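PDB 1ZPV: UPF0237 protein SP_0238 from Streptococcus pneumoniae, which is of unknown function but forms a homodimer of ACT domains, a fold that in many relatives binds small regulatory ligands such as amino acids. Local coordinates for residues M4-I18 against L73-F85. Numbering follows the deposited sequence.
Sequences MKAIITVVGKDKSGI and LNVKINIQSAAIF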
loop_
_atom_site.group_PDB
_atom_site.type_symbol
_atom_site.label_atom_id
_atom_site.label_comp_id
_atom_site.label_asym_id
_atom_site.label_seq_id
_atom_site.Cartn_x
_atom_site.Cartn_y
_atom_site.Cartn_z
HETATM N N MSE C 4 -11.750 23.395 -1.817
HETATM C CA MSE C 4 -10.618 22.691 -1.257
HETATM C C MSE C 4 -10.949 21.210 -1.313
HETATM O O MSE C 4 -12.098 20.817 -1.032
HETATM C CB MSE C 4 -10.373 23.146 0.201
HETATM C CG MSE C 4 -9.276 22.437 0.956
HETATM SE SE MSE C 4 -9.848 20.696 1.737
HETATM C CE MSE C 4 -8.636 20.729 3.323
ATOM N N LYS C 5 -9.956 20.398 -1.676
ATOM C CA LYS C 5 -10.053 18.935 -1.556
ATOM C C LYS C 5 -8.685 18.430 -1.168
ATOM O O LYS C 5 -7.675 18.976 -1.639
ATOM C CB LYS C 5 -10.479 18.294 -2.879
ATOM C CG LYS C 5 -10.944 16.847 -2.765
ATOM C CD LYS C 5 -11.838 16.427 -3.949
ATOM C CE LYS C 5 -13.323 16.728 -3.714
ATOM N NZ LYS C 5 -13.916 16.029 -2.507
ATOM N N ALA C 6 -8.653 17.377 -0.338
ATOM C CA ALA C 6 -7.409 16.815 0.165
ATOM C C ALA C 6 -7.525 15.342 0.491
ATOM O O ALA C 6 -8.611 14.831 0.716
ATOM C CB ALA C 6 -6.941 17.572 1.427
ATOM N N ILE C 7 -6.378 14.683 0.592
ATOM C CA ILE C 7 -6.327 13.284 0.995
ATOM C C ILE C 7 -5.520 13.226 2.287
ATOM O O ILE C 7 -4.413 13.734 2.336
ATOM C CB ILE C 7 -5.671 12.388 -0.100
ATOM C CG1 ILE C 7 -6.458 12.486 -1.433
ATOM C CG2 ILE C 7 -5.650 10.937 0.360
ATOM C CD1 ILE C 7 -6.018 13.649 -2.333
ATOM N N ILE C 8 -6.116 12.649 3.330
ATOM C CA ILE C 8 -5.494 12.542 4.632
ATOM C C ILE C 8 -5.121 11.088 4.860
ATOM O O ILE C 8 -5.926 10.160 4.628
ATOM C CB ILE C 8 -6.445 13.003 5.763
ATOM C CG1 ILE C 8 -6.838 14.472 5.579
ATOM C CG2 ILE C 8 -5.857 12.683 7.192
ATOM C CD1 ILE C 8 -7.829 15.044 6.712
ATOM N N THR C 9 -3.914 10.875 5.336
ATOM C CA THR C 9 -3.498 9.511 5.589
ATOM C C THR C 9 -2.978 9.431 7.012
ATOM O O THR C 9 -2.336 10.369 7.532
ATOM C CB THR C 9 -2.472 9.013 4.542
ATOM O OG1 THR C 9 -1.357 9.870 4.535
ATOM C CG2 THR C 9 -3.058 9.072 3.144
ATOM N N VAL C 10 -3.279 8.314 7.652
ATOM C CA VAL C 10 -2.961 8.129 9.056
ATOM C C VAL C 10 -2.315 6.761 9.270
ATOM O O VAL C 10 -2.783 5.751 8.710
ATOM C CB VAL C 10 -4.273 8.197 9.936
ATOM C CG1 VAL C 10 -3.935 7.947 11.401
ATOM C CG2 VAL C 10 -5.033 9.524 9.715
ATOM N N VAL C 11 -1.238 6.741 10.070
ATOM C CA VAL C 11 -0.506 5.528 10.414
ATOM C C VAL C 11 -0.184 5.575 11.891
ATOM O O VAL C 11 0.339 6.599 12.399
ATOM C CB VAL C 11 0.870 5.391 9.680
ATOM C CG1 VAL C 11 1.542 4.008 10.052
ATOM C CG2 VAL C 11 0.714 5.524 8.208
ATOM N N GLY C 12 -0.483 4.479 12.574
ATOM C CA GLY C 12 -0.069 4.307 13.954
ATOM C C GLY C 12 -0.033 2.841 14.327
ATOM O O GLY C 12 -0.366 1.985 13.512
ATOM N N LYS C 13 0.313 2.557 15.576
ATOM C CA LYS C 13 0.449 1.171 16.047
ATOM C C LYS C 13 -0.893 0.545 16.449
ATOM O O LYS C 13 -1.105 -0.656 16.269
ATOM C CB LYS C 13 1.384 1.105 17.266
ATOM C CG LYS C 13 2.855 1.250 16.985
ATOM C CD LYS C 13 3.339 0.448 15.778
ATOM C CE LYS C 13 3.439 -1.049 16.028
ATOM N NZ LYS C 13 4.403 -1.363 17.098
ATOM N N ASP C 14 -1.783 1.361 17.014
ATOM C CA ASP C 14 -3.005 0.855 17.642
ATOM C C ASP C 14 -4.198 1.585 17.081
ATOM O O ASP C 14 -4.116 2.780 16.764
ATOM C CB ASP C 14 -2.954 1.051 19.147
ATOM C CG ASP C 14 -1.842 0.257 19.804
ATOM O OD1 ASP C 14 -1.811 -0.997 19.663
ATOM O OD2 ASP C 14 -0.988 0.890 20.471
ATOM N N LYS C 15 -5.298 0.870 16.920
ATOM C CA LYS C 15 -6.468 1.499 16.335
ATOM C C LYS C 15 -7.330 2.178 17.389
ATOM O O LYS C 15 -8.191 2.981 17.054
ATOM C CB LYS C 15 -7.297 0.477 15.573
ATOM C CG LYS C 15 -7.912 -0.604 16.410
ATOM C CD LYS C 15 -8.919 -1.421 15.586
ATOM C CE LYS C 15 -9.719 -0.533 14.661
ATOM N NZ LYS C 15 -11.136 -0.983 14.530
ATOM N N SER C 16 -7.140 1.806 18.658
ATOM C CA SER C 16 -8.013 2.326 19.710
ATOM C C SER C 16 -8.142 3.855 19.663
ATOM O O SER C 16 -7.155 4.558 19.704
ATOM C CB SER C 16 -7.560 1.867 21.100
ATOM O OG SER C 16 -8.532 2.319 22.020
ATOM N N GLY C 17 -9.374 4.339 19.528
ATOM C CA GLY C 17 -9.679 5.757 19.540
ATOM C C GLY C 17 -9.339 6.547 18.285
ATOM O O GLY C 17 -9.669 7.725 18.202
ATOM N N ILE C 18 -8.679 5.922 17.315
ATOM C CA ILE C 18 -8.146 6.697 16.171
ATOM C C ILE C 18 -9.231 7.224 15.234
ATOM O O ILE C 18 -9.245 8.415 14.904
ATOM C CB ILE C 18 -7.017 5.942 15.391
ATOM C CG1 ILE C 18 -5.833 5.602 16.326
ATOM C CG2 ILE C 18 -6.505 6.779 14.186
ATOM C CD1 ILE C 18 -5.386 6.829 17.230
ATOM N N LEU C 73 -2.323 11.571 19.683
ATOM C CA LEU C 73 -2.876 10.223 19.591
ATOM C C LEU C 73 -1.827 9.152 19.265
ATOM O O LEU C 73 -2.190 7.982 19.109
ATOM C CB LEU C 73 -3.976 10.195 18.524
ATOM C CG LEU C 73 -5.285 10.964 18.774
ATOM C CD1 LEU C 73 -6.285 10.579 17.680
ATOM C CD2 LEU C 73 -5.902 10.728 20.180
ATOM N N ASN C 74 -0.554 9.555 19.177
ATOM C CA ASN C 74 0.596 8.701 18.819
ATOM C C ASN C 74 0.487 8.134 17.383
ATOM O O ASN C 74 0.785 6.963 17.121
ATOM C CB ASN C 74 0.834 7.592 19.863
ATOM C CG ASN C 74 0.990 8.133 21.292
ATOM O OD1 ASN C 74 0.282 7.712 22.200
ATOM N ND2 ASN C 74 1.919 9.043 21.484
ATOM N N VAL C 75 0.042 8.983 16.450
ATOM C CA VAL C 75 -0.107 8.586 15.048
ATOM C C VAL C 75 0.489 9.658 14.132
ATOM O O VAL C 75 0.613 10.840 14.504
ATOM C CB VAL C 75 -1.607 8.312 14.627
ATOM C CG1 VAL C 75 -2.239 7.189 15.457
ATOM C CG2 VAL C 75 -2.479 9.594 14.652
ATOM N N LYS C 76 0.857 9.246 12.936
ATOM C CA LYS C 76 1.419 10.183 11.991
ATOM C C LYS C 76 0.320 10.543 11.013
ATOM O O LYS C 76 -0.241 9.654 10.374
ATOM C CB LYS C 76 2.597 9.540 11.296
ATOM C CG LYS C 76 3.473 10.519 10.512
ATOM C CD LYS C 76 4.315 11.401 11.437
ATOM C CE LYS C 76 4.971 12.513 10.641
ATOM N NZ LYS C 76 5.456 11.958 9.342
ATOM N N ILE C 77 -0.011 11.828 10.907
ATOM C CA ILE C 77 -1.068 12.228 9.971
ATOM C C ILE C 77 -0.491 13.074 8.836
ATOM O O ILE C 77 0.136 14.082 9.095
ATOM C CB ILE C 77 -2.197 12.990 10.653
ATOM C CG1 ILE C 77 -2.791 12.140 11.778
ATOM C CG2 ILE C 77 -3.296 13.389 9.580
ATOM C CD1 ILE C 77 -3.833 12.835 12.690
ATOM N N ASN C 78 -0.752 12.681 7.595
ATOM C CA ASN C 78 -0.260 13.433 6.448
ATOM C C ASN C 78 -1.483 14.014 5.729
ATOM O O ASN C 78 -2.552 13.363 5.676
ATOM C CB ASN C 78 0.599 12.524 5.543
ATOM C CG ASN C 78 2.046 12.304 6.093
ATOM O OD1 ASN C 78 3.017 12.905 5.600
ATOM N ND2 ASN C 78 2.184 11.451 7.101
ATOM N N ILE C 79 -1.381 15.240 5.237
ATOM C CA ILE C 79 -2.459 15.772 4.370
ATOM C C ILE C 79 -1.861 16.298 3.063
ATOM O O ILE C 79 -0.807 16.962 3.078
ATOM C CB ILE C 79 -3.360 16.822 5.105
ATOM C CG1 ILE C 79 -4.509 17.325 4.198
ATOM C CG2 ILE C 79 -2.517 17.959 5.740
ATOM C CD1 ILE C 79 -5.570 18.159 4.950
ATOM N N GLN C 80 -2.524 15.996 1.942
ATOM C CA GLN C 80 -2.045 16.379 0.627
ATOM C C GLN C 80 -3.208 17.056 -0.104
ATOM O O GLN C 80 -4.263 16.441 -0.244
ATOM C CB GLN C 80 -1.622 15.100 -0.115
ATOM C CG GLN C 80 -1.233 15.274 -1.565
ATOM C CD GLN C 80 -0.004 16.156 -1.723
ATOM O OE1 GLN C 80 1.103 15.773 -1.336
ATOM N NE2 GLN C 80 -0.202 17.352 -2.280
ATOM N N SER C 81 -3.018 18.291 -0.581
ATOM C CA SER C 81 -4.035 18.936 -1.422
ATOM C C SER C 81 -4.187 18.107 -2.689
ATOM O O SER C 81 -3.176 17.701 -3.304
ATOM C CB SER C 81 -3.613 20.368 -1.804
ATOM O OG SER C 81 -4.575 20.916 -2.660
ATOM N N ALA C 82 -5.431 17.934 -3.124
ATOM C CA ALA C 82 -5.755 17.261 -4.390
ATOM C C ALA C 82 -5.326 18.080 -5.627
ATOM O O ALA C 82 -5.195 17.527 -6.722
ATOM C CB ALA C 82 -7.253 16.988 -4.449
ATOM N N ALA C 83 -5.090 19.382 -5.438
ATOM C CA ALA C 83 -4.680 20.279 -6.537
ATOM C C ALA C 83 -3.465 19.758 -7.296
ATOM O O ALA C 83 -3.315 19.998 -8.506
ATOM C CB ALA C 83 -4.421 21.708 -6.026
ATOM N N ILE C 84 -2.575 19.077 -6.574
ATOM C CA ILE C 84 -1.365 18.561 -7.184
ATOM C C ILE C 84 -1.639 17.556 -8.331
ATOM O O ILE C 84 -0.902 17.538 -9.337
ATOM C CB ILE C 84 -0.425 17.960 -6.103
ATOM C CG1 ILE C 84 0.005 19.056 -5.114
ATOM C CG2 ILE C 84 0.796 17.304 -6.726
ATOM C CD1 ILE C 84 0.479 20.353 -5.780
ATOM N N PHE C 85 -2.729 16.790 -8.214
ATOM C CA PHE C 85 -3.142 15.831 -9.242
ATOM C C PHE C 85 -4.016 16.430 -10.362
ATOM O O PHE C 85 -4.357 15.744 -11.315
ATOM C CB PHE C 85 -3.870 14.648 -8.593
ATOM C CG PHE C 85 -3.163 14.097 -7.387
ATOM C CD1 PHE C 85 -1.991 13.345 -7.539
ATOM C CD2 PHE C 85 -3.644 14.336 -6.111
ATOM C CE1 PHE C 85 -1.330 12.844 -6.420
ATOM C CE2 PHE C 85 -2.987 13.843 -4.987
ATOM C CZ PHE C 85 -1.833 13.100 -5.145
HETATM O O HOH W 1 -7.535 21.725 -2.522
HETATM O O HOH W 2 1.384 4.526 17.334
#
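Strands 4-12 and 75-81 run antiparallel, their directions 151° apart, and pair from Ala6 with Ser81 to Val11 with Lys76. Ile7, Thr9 and Val11 each exchange two backbone hydrogen bonds with Gln80, Asn78 and Lys76; Asn78 N to Thr9 O and Lys76 N to Val11 O both measure 2.8 Å. One further bond, Ala82 N to Lys5 O, is nearly straight at its hydrogen (175°), though its donor sits above the carbonyl plane. On the face turned to the helices, Ile8 and Ile77 run alongside one another, CG2 of Ile8 3.6 Å from CG2 of Ile77. Ile79 has CG1 anti to its backbone N (chi1 -178°), which places that atom against Ala6 CB at 3.7 Å and beside Ile8 CG1. At the far end Ile18 and Val75 extend in opposite senses, CD1 of Ile18 3.6 Å from CG1 of Val75, and the same methyl touches Leu73 CB. Helices 18-28 and 59-72 cover this layer through Val22, Ile26, Phe59 and Phe66. On the other face Ile7 CD1 meets Phe85 CE2 obliquely at 4.0 Å, while Asn78 packs against Asn78 of the second subunit. Water 1 joins Lys5 N to Ser81 OG, which also accepts from Ala83 N in an ST turn. Six paired backbone bonds thus fix the first and last βαββαβ strands, holding aliphatics against the helices while Lys76, Asn78 and Gln80 join the dimer.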